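PDB 6LBK: Poly(A) RNA polymerase GLD2 from Rattus norvegicus, which probably adds successive AMP units from ATP to the 3' ends of selected cytoplasmic mRNAs and single nucleotides to certain microRNAs. Local coordinates for residues L229-P241 and Y293-V307. The protein carries 1 engineered substitution. Numbering follows the deposited sequence.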
ATOM      1  N   LEU A 229      -5.834  -2.953  -0.139  1.00 50.09           N
ATOM      2  CA  LEU A 229      -6.619  -1.962  -0.871  1.00 44.91           C
ATOM      3  C   LEU A 229      -5.942  -1.571  -2.172  1.00 47.44           C
ATOM      4  O   LEU A 229      -6.597  -1.469  -3.208  1.00 61.52           O
ATOM      5  CB  LEU A 229      -6.844  -0.718  -0.022  1.00 44.96           C
ATOM      6  CG  LEU A 229      -8.064  -0.578   0.850  1.00 48.46           C
ATOM      7  CD1 LEU A 229      -7.888   0.728   1.534  1.00 45.14           C
ATOM      8  CD2 LEU A 229      -9.324  -0.569  -0.004  1.00 54.17           C
ATOM      9  N   VAL A 230      -4.657  -1.224  -2.106  1.00 41.24           N
ATOM     10  CA  VAL A 230      -3.909  -0.835  -3.298  1.00 34.78           C
ATOM     11  C   VAL A 230      -4.006  -1.913  -4.341  1.00 35.04           C
ATOM     12  O   VAL A 230      -4.169  -1.632  -5.526  1.00 56.69           O
ATOM     13  CB  VAL A 230      -2.431  -0.525  -2.957  1.00 47.37           C
ATOM     14  CG1 VAL A 230      -1.674  -0.208  -4.224  1.00 36.26           C
ATOM     15  CG2 VAL A 230      -2.345   0.663  -2.015  1.00 45.66           C
ATOM     16  N   LEU A 231      -3.883  -3.161  -3.929  1.00 46.31           N
ATOM     17  CA  LEU A 231      -3.994  -4.257  -4.883  1.00 51.32           C
ATOM     18  C   LEU A 231      -5.411  -4.364  -5.405  1.00 51.03           C
ATOM     19  O   LEU A 231      -5.612  -4.772  -6.544  1.00 61.75           O
ATOM     20  CB  LEU A 231      -3.548  -5.580  -4.232  1.00 60.44           C
ATOM     21  CG  LEU A 231      -2.067  -5.791  -3.842  1.00 56.17           C
ATOM     22  CD1 LEU A 231      -1.807  -7.192  -3.260  1.00 53.26           C
ATOM     23  CD2 LEU A 231      -1.104  -5.534  -4.988  1.00 58.77           C
ATOM     24  N   MET A 232      -6.406  -3.960  -4.608  1.00 54.08           N
ATOM     25  CA  MET A 232      -7.792  -4.054  -5.048  1.00 51.20           C
ATOM     26  C   MET A 232      -8.136  -2.946  -6.046  1.00 52.87           C
ATOM     27  O   MET A 232      -8.819  -3.191  -7.050  1.00 44.46           O
ATOM     28  CB  MET A 232      -8.711  -3.997  -3.844  1.00 48.34           C
ATOM     29  CG  MET A 232      -8.796  -5.293  -3.052  1.00 49.73           C
ATOM     30  SD  MET A 232      -9.508  -4.999  -1.399  1.00 64.22           S
ATOM     31  CE  MET A 232     -11.149  -4.417  -1.765  1.00 54.52           C
ATOM     32  N   VAL A 233      -7.684  -1.718  -5.762  1.00 46.46           N
ATOM     33  CA  VAL A 233      -7.775  -0.626  -6.732  1.00 37.51           C
ATOM     34  C   VAL A 233      -7.096  -1.025  -8.033  1.00 46.03           C
ATOM     35  O   VAL A 233      -7.673  -0.875  -9.110  1.00 53.38           O
ATOM     36  CB  VAL A 233      -7.163   0.666  -6.164  1.00 36.91           C
ATOM     37  CG1 VAL A 233      -7.269   1.782  -7.158  1.00 40.90           C
ATOM     38  CG2 VAL A 233      -7.817   1.071  -4.887  1.00 34.95           C
ATOM     39  N   LEU A 234      -5.835  -1.496  -7.960  1.00 59.55           N
ATOM     40  CA  LEU A 234      -5.124  -1.888  -9.182  1.00 62.40           C
ATOM     41  C   LEU A 234      -5.848  -3.018  -9.915  1.00 62.44           C
ATOM     42  O   LEU A 234      -5.920  -3.012 -11.148  1.00 70.30           O
ATOM     43  CB  LEU A 234      -3.668  -2.286  -8.886  1.00 53.99           C
ATOM     44  CG  LEU A 234      -2.640  -1.320  -8.261  1.00 54.10           C
ATOM     45  CD1 LEU A 234      -1.285  -1.958  -8.262  1.00 58.91           C
ATOM     46  CD2 LEU A 234      -2.549   0.017  -9.005  1.00 56.41           C
ATOM     47  N   HIS A 235      -6.411  -3.985  -9.184  1.00 51.29           N
ATOM     48  CA  HIS A 235      -7.222  -5.019  -9.819  1.00 60.22           C
ATOM     49  C   HIS A 235      -8.451  -4.419 -10.518  1.00 64.92           C
ATOM     50  O   HIS A 235      -8.771  -4.788 -11.659  1.00 71.50           O
ATOM     51  CB  HIS A 235      -7.633  -6.047  -8.775  1.00 61.33           C
ATOM     52  CG  HIS A 235      -8.655  -7.015  -9.260  1.00 57.32           C
ATOM     53  ND1 HIS A 235      -8.340  -8.080 -10.069  1.00 60.60           N
ATOM     54  CD2 HIS A 235      -9.996  -7.043  -9.102  1.00 62.53           C
ATOM     55  CE1 HIS A 235      -9.440  -8.743 -10.371  1.00 67.19           C
ATOM     56  NE2 HIS A 235     -10.460  -8.131  -9.800  1.00 67.02           N
ATOM     57  N   TYR A 236      -9.167  -3.508  -9.841  1.00 52.48           N
ATOM     58  CA  TYR A 236     -10.330  -2.870 -10.464  1.00 62.24           C
ATOM     59  C   TYR A 236      -9.929  -2.181 -11.761  1.00 75.38           C
ATOM     60  O   TYR A 236     -10.621  -2.302 -12.784  1.00 86.98           O
ATOM     61  CB  TYR A 236     -11.023  -1.861  -9.510  1.00 50.81           C
ATOM     62  CG  TYR A 236     -12.136  -1.046 -10.219  1.00 59.14           C
ATOM     63  CD1 TYR A 236     -13.294  -1.670 -10.727  1.00 53.32           C
ATOM     64  CD2 TYR A 236     -12.016   0.338 -10.395  1.00 53.97           C
ATOM     65  CE1 TYR A 236     -14.311  -0.910 -11.413  1.00 54.60           C
ATOM     66  CE2 TYR A 236     -13.024   1.083 -11.066  1.00 63.74           C
ATOM     67  CZ  TYR A 236     -14.148   0.453 -11.571  1.00 52.21           C
ATOM     68  OH  TYR A 236     -15.074   1.204 -12.206  1.00 66.05           O
ATOM     69  N   LEU A 237      -8.811  -1.455 -11.735  1.00 68.92           N
ATOM     70  CA  LEU A 237      -8.309  -0.808 -12.939  1.00 64.25           C
ATOM     71  C   LEU A 237      -7.849  -1.819 -13.981  1.00 66.91           C
ATOM     72  O   LEU A 237      -7.859  -1.503 -15.175  1.00 79.50           O
ATOM     73  CB  LEU A 237      -7.163   0.140 -12.581  1.00 55.13           C
ATOM     74  CG  LEU A 237      -7.438   1.350 -11.677  1.00 54.87           C
ATOM     75  CD1 LEU A 237      -6.114   2.120 -11.383  1.00 47.89           C
ATOM     76  CD2 LEU A 237      -8.510   2.274 -12.280  1.00 50.33           C
ATOM     77  N   GLN A 238      -7.473  -3.034 -13.566  1.00 59.17           N
ATOM     78  CA  GLN A 238      -6.923  -4.016 -14.497  1.00 68.42           C
ATOM     79  C   GLN A 238      -7.986  -4.786 -15.257  1.00 68.92           C
ATOM     80  O   GLN A 238      -7.714  -5.281 -16.354  1.00 80.12           O
ATOM     81  CB  GLN A 238      -6.028  -4.999 -13.747  1.00 70.75           C
ATOM     82  CG  GLN A 238      -4.594  -4.539 -13.568  1.00 72.34           C
ATOM     83  CD  GLN A 238      -3.795  -5.511 -12.726  1.00 74.97           C
ATOM     84  OE1 GLN A 238      -4.344  -6.161 -11.834  1.00 65.29           O
ATOM     85  NE2 GLN A 238      -2.500  -5.637 -13.018  1.00 81.19           N
ATOM     86  N   THR A 239      -9.191  -4.877 -14.708  1.00 67.13           N
ATOM     87  CA  THR A 239     -10.238  -5.726 -15.250  1.00 72.23           C
ATOM     88  C   THR A 239     -11.402  -4.952 -15.870  1.00 77.11           C
ATOM     89  O   THR A 239     -12.387  -5.571 -16.296  1.00 81.55           O
ATOM     90  CB  THR A 239     -10.711  -6.653 -14.137  1.00 65.10           C
ATOM     91  OG1 THR A 239     -10.859  -5.874 -12.945  1.00 64.43           O
ATOM     92  CG2 THR A 239      -9.697  -7.757 -13.893  1.00 68.23           C
ATOM     93  N   LEU A 240     -11.280  -3.631 -16.020  1.00 76.86           N
ATOM     94  CA  LEU A 240     -12.313  -2.857 -16.692  1.00 71.36           C
ATOM     95  C   LEU A 240     -12.454  -3.336 -18.129  1.00 86.54           C
ATOM     96  O   LEU A 240     -11.504  -3.878 -18.703  1.00 94.33           O
ATOM     97  CB  LEU A 240     -12.011  -1.355 -16.657  1.00 70.87           C
ATOM     98  CG  LEU A 240     -12.231  -0.658 -15.297  1.00 70.66           C
ATOM     99  CD1 LEU A 240     -11.751   0.812 -15.266  1.00 61.28           C
ATOM    100  CD2 LEU A 240     -13.692  -0.765 -14.878  1.00 62.25           C
ATOM    101  N   PRO A 241     -13.661  -3.206 -18.706  1.00 94.51           N
ATOM    102  CA  PRO A 241     -13.868  -3.593 -20.115  1.00 97.57           C
ATOM    103  C   PRO A 241     -12.818  -3.068 -21.082  1.00105.72           C
ATOM    104  O   PRO A 241     -12.314  -3.827 -21.916  1.00122.63           O
ATOM    105  CB  PRO A 241     -15.249  -2.995 -20.403  1.00103.63           C
ATOM    106  CG  PRO A 241     -15.938  -3.029 -19.086  1.00 94.53           C
ATOM    107  CD  PRO A 241     -14.903  -2.703 -18.083  1.00 90.68           C
ATOM    108  N   TYR A 293     -18.167  -2.080  -7.721  1.00 72.59           N
ATOM    109  CA  TYR A 293     -17.632  -3.368  -8.139  1.00 68.54           C
ATOM    110  C   TYR A 293     -17.492  -4.304  -6.962  1.00 67.06           C
ATOM    111  O   TYR A 293     -17.889  -5.472  -7.029  1.00 76.55           O
ATOM    112  CB  TYR A 293     -16.302  -3.161  -8.848  1.00 69.79           C
ATOM    113  CG  TYR A 293     -15.604  -4.440  -9.259  1.00 77.33           C
ATOM    114  CD1 TYR A 293     -16.075  -5.214 -10.313  1.00 71.95           C
ATOM    115  CD2 TYR A 293     -14.428  -4.847  -8.603  1.00 70.35           C
ATOM    116  CE1 TYR A 293     -15.420  -6.370 -10.685  1.00 79.87           C
ATOM    117  CE2 TYR A 293     -13.767  -6.006  -8.969  1.00 67.18           C
ATOM    118  CZ  TYR A 293     -14.252  -6.768 -10.000  1.00 71.40           C
ATOM    119  OH  TYR A 293     -13.565  -7.923 -10.342  1.00 73.60           O
ATOM    120  N   TYR A 294     -16.899  -3.819  -5.881  1.00 63.48           N
ATOM    121  CA  TYR A 294     -16.708  -4.644  -4.709  1.00 63.21           C
ATOM    122  C   TYR A 294     -17.966  -4.725  -3.853  1.00 64.67           C
ATOM    123  O   TYR A 294     -18.134  -5.705  -3.126  1.00 71.65           O
ATOM    124  CB  TYR A 294     -15.501  -4.114  -3.924  1.00 71.65           C
ATOM    125  CG  TYR A 294     -14.153  -4.411  -4.582  1.00 65.99           C
ATOM    126  CD1 TYR A 294     -13.713  -5.712  -4.764  1.00 64.86           C
ATOM    127  CD2 TYR A 294     -13.304  -3.377  -4.986  1.00 67.21           C
ATOM    128  CE1 TYR A 294     -12.473  -5.986  -5.346  1.00 66.24           C
ATOM    129  CE2 TYR A 294     -12.060  -3.646  -5.571  1.00 55.77           C
ATOM    130  CZ  TYR A 294     -11.652  -4.947  -5.737  1.00 58.59           C
ATOM    131  OH  TYR A 294     -10.448  -5.204  -6.338  1.00 58.02           O
ATOM    132  N   ALA A 295     -18.870  -3.736  -3.934  1.00 82.40           N
ATOM    133  CA  ALA A 295     -20.137  -3.819  -3.211  1.00 83.39           C
ATOM    134  C   ALA A 295     -21.092  -4.840  -3.814  1.00 82.67           C
ATOM    135  O   ALA A 295     -21.925  -5.397  -3.093  1.00 92.59           O
ATOM    136  CB  ALA A 295     -20.809  -2.448  -3.166  1.00 88.32           C
ATOM    137  N   THR A 296     -21.026  -5.071  -5.112  1.00 76.30           N
ATOM    138  CA  THR A 296     -22.084  -5.843  -5.759  1.00 79.40           C
ATOM    139  C   THR A 296     -21.603  -7.015  -6.601  1.00 85.01           C
ATOM    140  O   THR A 296     -22.300  -8.024  -6.667  1.00 94.10           O
ATOM    141  CB  THR A 296     -22.921  -4.913  -6.654  1.00 82.72           C
ATOM    142  OG1 THR A 296     -22.183  -4.579  -7.838  1.00 81.54           O
ATOM    143  CG2 THR A 296     -23.323  -3.649  -5.905  1.00 79.82           C
ATOM    144  N   GLU A 297     -20.472  -6.890  -7.299  1.00101.73           N
ATOM    145  CA  GLU A 297     -20.118  -7.873  -8.321  1.00111.29           C
ATOM    146  C   GLU A 297     -19.067  -8.895  -7.907  1.00102.69           C
ATOM    147  O   GLU A 297     -19.080 -10.011  -8.437  1.00111.50           O
ATOM    148  CB  GLU A 297     -19.642  -7.178  -9.598  1.00124.81           C
ATOM    149  CG  GLU A 297     -20.594  -7.401 -10.761  1.00142.39           C
ATOM    150  CD  GLU A 297     -20.185  -6.660 -12.014  1.00151.03           C
ATOM    151  OE1 GLU A 297     -19.021  -6.180 -12.068  1.00146.95           O
ATOM    152  OE2 GLU A 297     -21.030  -6.571 -12.946  1.00157.40           O
ATOM    153  N   PHE A 298     -18.166  -8.569  -6.987  1.00 85.60           N
ATOM    154  CA  PHE A 298     -17.004  -9.415  -6.726  1.00 84.04           C
ATOM    155  C   PHE A 298     -17.311 -10.426  -5.635  1.00 85.53           C
ATOM    156  O   PHE A 298     -17.557 -10.051  -4.481  1.00 78.17           O
ATOM    157  CB  PHE A 298     -15.782  -8.591  -6.312  1.00 75.15           C
ATOM    158  CG  PHE A 298     -14.595  -9.434  -5.871  1.00 72.30           C
ATOM    159  CD1 PHE A 298     -13.856 -10.161  -6.788  1.00 74.25           C
ATOM    160  CD2 PHE A 298     -14.227  -9.505  -4.535  1.00 72.90           C
ATOM    161  CE1 PHE A 298     -12.775 -10.933  -6.388  1.00 74.84           C
ATOM    162  CE2 PHE A 298     -13.131 -10.282  -4.128  1.00 73.66           C
ATOM    163  CZ  PHE A 298     -12.412 -10.989  -5.058  1.00 72.23           C
ATOM    164  N   ASP A 299     -17.170 -11.705  -5.982  1.00 90.17           N
ATOM    165  CA  ASP A 299     -17.523 -12.825  -5.113  1.00 99.53           C
ATOM    166  C   ASP A 299     -16.337 -13.178  -4.206  1.00 97.56           C
ATOM    167  O   ASP A 299     -15.445 -13.955  -4.567  1.00 96.67           O
ATOM    168  CB  ASP A 299     -17.976 -14.009  -5.958  1.00 96.83           C
ATOM    169  CG  ASP A 299     -18.588 -15.110  -5.134  1.00101.65           C
ATOM    170  OD1 ASP A 299     -18.778 -14.894  -3.917  1.00 98.09           O
ATOM    171  OD2 ASP A 299     -18.907 -16.180  -5.709  1.00111.34           O
ATOM    172  N   TRP A 300     -16.334 -12.582  -3.007  1.00 89.25           N
ATOM    173  CA  TRP A 300     -15.308 -12.864  -2.007  1.00 88.94           C
ATOM    174  C   TRP A 300     -15.144 -14.359  -1.780  1.00 93.21           C
ATOM    175  O   TRP A 300     -14.038 -14.834  -1.496  1.00 97.64           O
ATOM    176  CB  TRP A 300     -15.678 -12.216  -0.676  1.00 83.21           C
ATOM    177  CG  TRP A 300     -16.250 -10.860  -0.790  1.00 75.04           C
ATOM    178  CD1 TRP A 300     -17.569 -10.541  -0.834  1.00 74.31           C
ATOM    179  CD2 TRP A 300     -15.533  -9.624  -0.873  1.00 75.62           C
ATOM    180  NE1 TRP A 300     -17.725  -9.184  -0.926  1.00 71.25           N
ATOM    181  CE2 TRP A 300     -16.489  -8.598  -0.957  1.00 67.95           C
ATOM    182  CE3 TRP A 300     -14.171  -9.286  -0.874  1.00 80.55           C
ATOM    183  CZ2 TRP A 300     -16.138  -7.262  -1.049  1.00 64.97           C
ATOM    184  CZ3 TRP A 300     -13.817  -7.947  -0.967  1.00 75.82           C
ATOM    185  CH2 TRP A 300     -14.797  -6.955  -1.050  1.00 73.72           C
ATOM    186  N   ASN A 301     -16.252 -15.107  -1.840  1.00 88.35           N
ATOM    187  CA  ASN A 301     -16.280 -16.488  -1.378  1.00 90.99           C
ATOM    188  C   ASN A 301     -15.699 -17.471  -2.382  1.00 93.56           C
ATOM    189  O   ASN A 301     -15.368 -18.597  -1.996  1.00 96.75           O
ATOM    190  CB  ASN A 301     -17.716 -16.899  -1.032  1.00 93.99           C
ATOM    191  CG  ASN A 301     -18.389 -15.922  -0.084  1.00 93.06           C
ATOM    192  OD1 ASN A 301     -17.848 -14.857   0.228  1.00 91.19           O
ATOM    193  ND2 ASN A 301     -19.569 -16.277   0.380  1.00 94.01           N
ATOM    194  N   THR A 302     -15.556 -17.086  -3.649  1.00 93.25           N
ATOM    195  CA  THR A 302     -15.035 -18.016  -4.637  1.00 96.85           C
ATOM    196  C   THR A 302     -13.748 -17.564  -5.310  1.00104.27           C
ATOM    197  O   THR A 302     -13.041 -18.416  -5.875  1.00100.81           O
ATOM    198  CB  THR A 302     -16.078 -18.275  -5.732  1.00100.74           C
ATOM    199  OG1 THR A 302     -16.370 -17.039  -6.399  1.00104.56           O
ATOM    200  CG2 THR A 302     -17.358 -18.847  -5.122  1.00104.09           C
ATOM    201  N   GLN A 303     -13.410 -16.271  -5.275  1.00108.61           N
ATOM    202  CA  GLN A 303     -12.289 -15.793  -6.072  1.00106.11           C
ATOM    203  C   GLN A 303     -11.255 -15.023  -5.260  1.00 87.43           C
ATOM    204  O   GLN A 303     -11.512 -14.512  -4.168  1.00 80.80           O
ATOM    205  CB  GLN A 303     -12.744 -14.938  -7.261  1.00113.15           C
ATOM    206  CG  GLN A 303     -13.292 -15.785  -8.392  1.00125.26           C
ATOM    207  CD  GLN A 303     -13.315 -15.044  -9.699  1.00128.95           C
ATOM    208  OE1 GLN A 303     -13.575 -13.843  -9.734  1.00122.42           O
ATOM    209  NE2 GLN A 303     -13.059 -15.760 -10.793  1.00136.85           N
ATOM    210  N   MET A 304     -10.068 -14.962  -5.849  1.00 89.84           N
ATOM    211  CA  MET A 304      -8.922 -14.252  -5.312  1.00 87.26           C
ATOM    212  C   MET A 304      -8.419 -13.294  -6.380  1.00 83.78           C
ATOM    213  O   MET A 304      -8.491 -13.563  -7.586  1.00 96.61           O
ATOM    214  CB  MET A 304      -7.786 -15.188  -4.878  1.00 84.86           C
ATOM    215  CG  MET A 304      -6.900 -15.671  -6.009  1.00 99.22           C
ATOM    216  SD  MET A 304      -5.358 -16.393  -5.397  1.00112.02           S
ATOM    217  CE  MET A 304      -4.525 -16.677  -6.959  1.00112.57           C
ATOM    218  N   ILE A 305      -7.940 -12.163  -5.907  1.00 73.11           N
ATOM    219  CA  ILE A 305      -7.500 -11.054  -6.745  1.00 72.48           C
ATOM    220  C   ILE A 305      -6.010 -11.188  -7.041  1.00 81.48           C
ATOM    221  O   ILE A 305      -5.180 -11.181  -6.119  1.00 81.62           O
ATOM    222  CB  ILE A 305      -7.803  -9.725  -6.046  1.00 69.90           C
ATOM    223  CG1 ILE A 305      -9.297  -9.391  -6.210  1.00 70.18           C
ATOM    224  CG2 ILE A 305      -6.838  -8.612  -6.505  1.00 65.12           C
ATOM    225  CD1 ILE A 305      -9.854  -8.609  -5.041  1.00 73.85           C
ATOM    226  N   SER A 306      -5.659 -11.309  -8.325  1.00 80.59           N
ATOM    227  CA  SER A 306      -4.274 -11.504  -8.737  1.00 73.81           C
ATOM    228  C   SER A 306      -3.871 -10.325  -9.624  1.00 85.88           C
ATOM    229  O   SER A 306      -4.209 -10.294 -10.817  1.00 93.33           O
ATOM    230  CB  SER A 306      -4.099 -12.819  -9.454  1.00 78.15           C
ATOM    231  OG  SER A 306      -2.817 -12.870 -10.041  1.00 79.16           O
ATOM    232  N   VAL A 307      -3.200  -9.331  -9.019  1.00 78.14           N
ATOM    233  CA  VAL A 307      -2.580  -8.268  -9.807  1.00 70.90           C
ATOM    234  C   VAL A 307      -1.471  -8.837 -10.693  1.00 84.54           C
ATOM    235  O   VAL A 307      -1.203  -8.308 -11.780  1.00 89.50           O
ATOM    236  CB  VAL A 307      -2.065  -7.138  -8.893  1.00 74.71           C
ATOM    237  CG1 VAL A 307      -1.128  -6.203  -9.658  1.00 78.23           C
ATOM    238  CG2 VAL A 307      -3.239  -6.322  -8.284  1.00 69.61           C
TER
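Tyr-293 meets helix 229-239 with both ends of its side chain. Its CB lies 3.8 Å from CD1 of Tyr-236, the two side chains sliding past each other in opposite directions, while its OH is 3.2 Å from NE2 of His-235. That hydrogen bond could run either way and lies near the imidazole plane, so a tyrosine long enough to reach the histidine rim fixes the ring's edge. Tyr-294 goes deeper: its OH donates to the backbone O of Met-232 (2.7 Å), a carbonyl already taken by Tyr-236 N in the helix. The hydroxyl approaches from the opposite face of the carbonyl plane, tilted 29° from it, which lets one oxygen serve both donors. Met-232, bent at its last torsion (chi3 63°), curls its CE over the centre of the Tyr-294 ring, 3.8 Å from the centroid, a CH-pi contact to which a flexible thioether is well suited; Tyr-293 CD2 covers the other face. Beyond the pi-type turn at 293-297, the rim of Trp-300 just reaches Met-232 CE. Ile-305, branched at CB, lays both branches on one side of His-235: CG1 sits over the centre of the imidazole face, 3.9 Å from its centroid, and CG2 rests 3.5 Å from His-235 CB. Val-307 closes the contact, its CG2 resting against Leu-231 (CD2 at 4.0 Å) and Leu-234 CB, while its backbone O accepts from Gln-238 NE2 in the carbonyl plane, on a lone pair. The same amide nitrogen also binds Pro-246 O, so a buried glutamine ties two chain segments to the helix. Segment 293-307 belongs to the PAP-associated region; its strand 303-306, central in a three-stranded sheet, runs nearly perpendicular to helix segment 229-239, which 293-297 crosses at 71°. Leu-234, Gln-238 and Val-307 meet Tyr-193 of helix 182-194; Val-233 and Leu-237 touch helix 200-213.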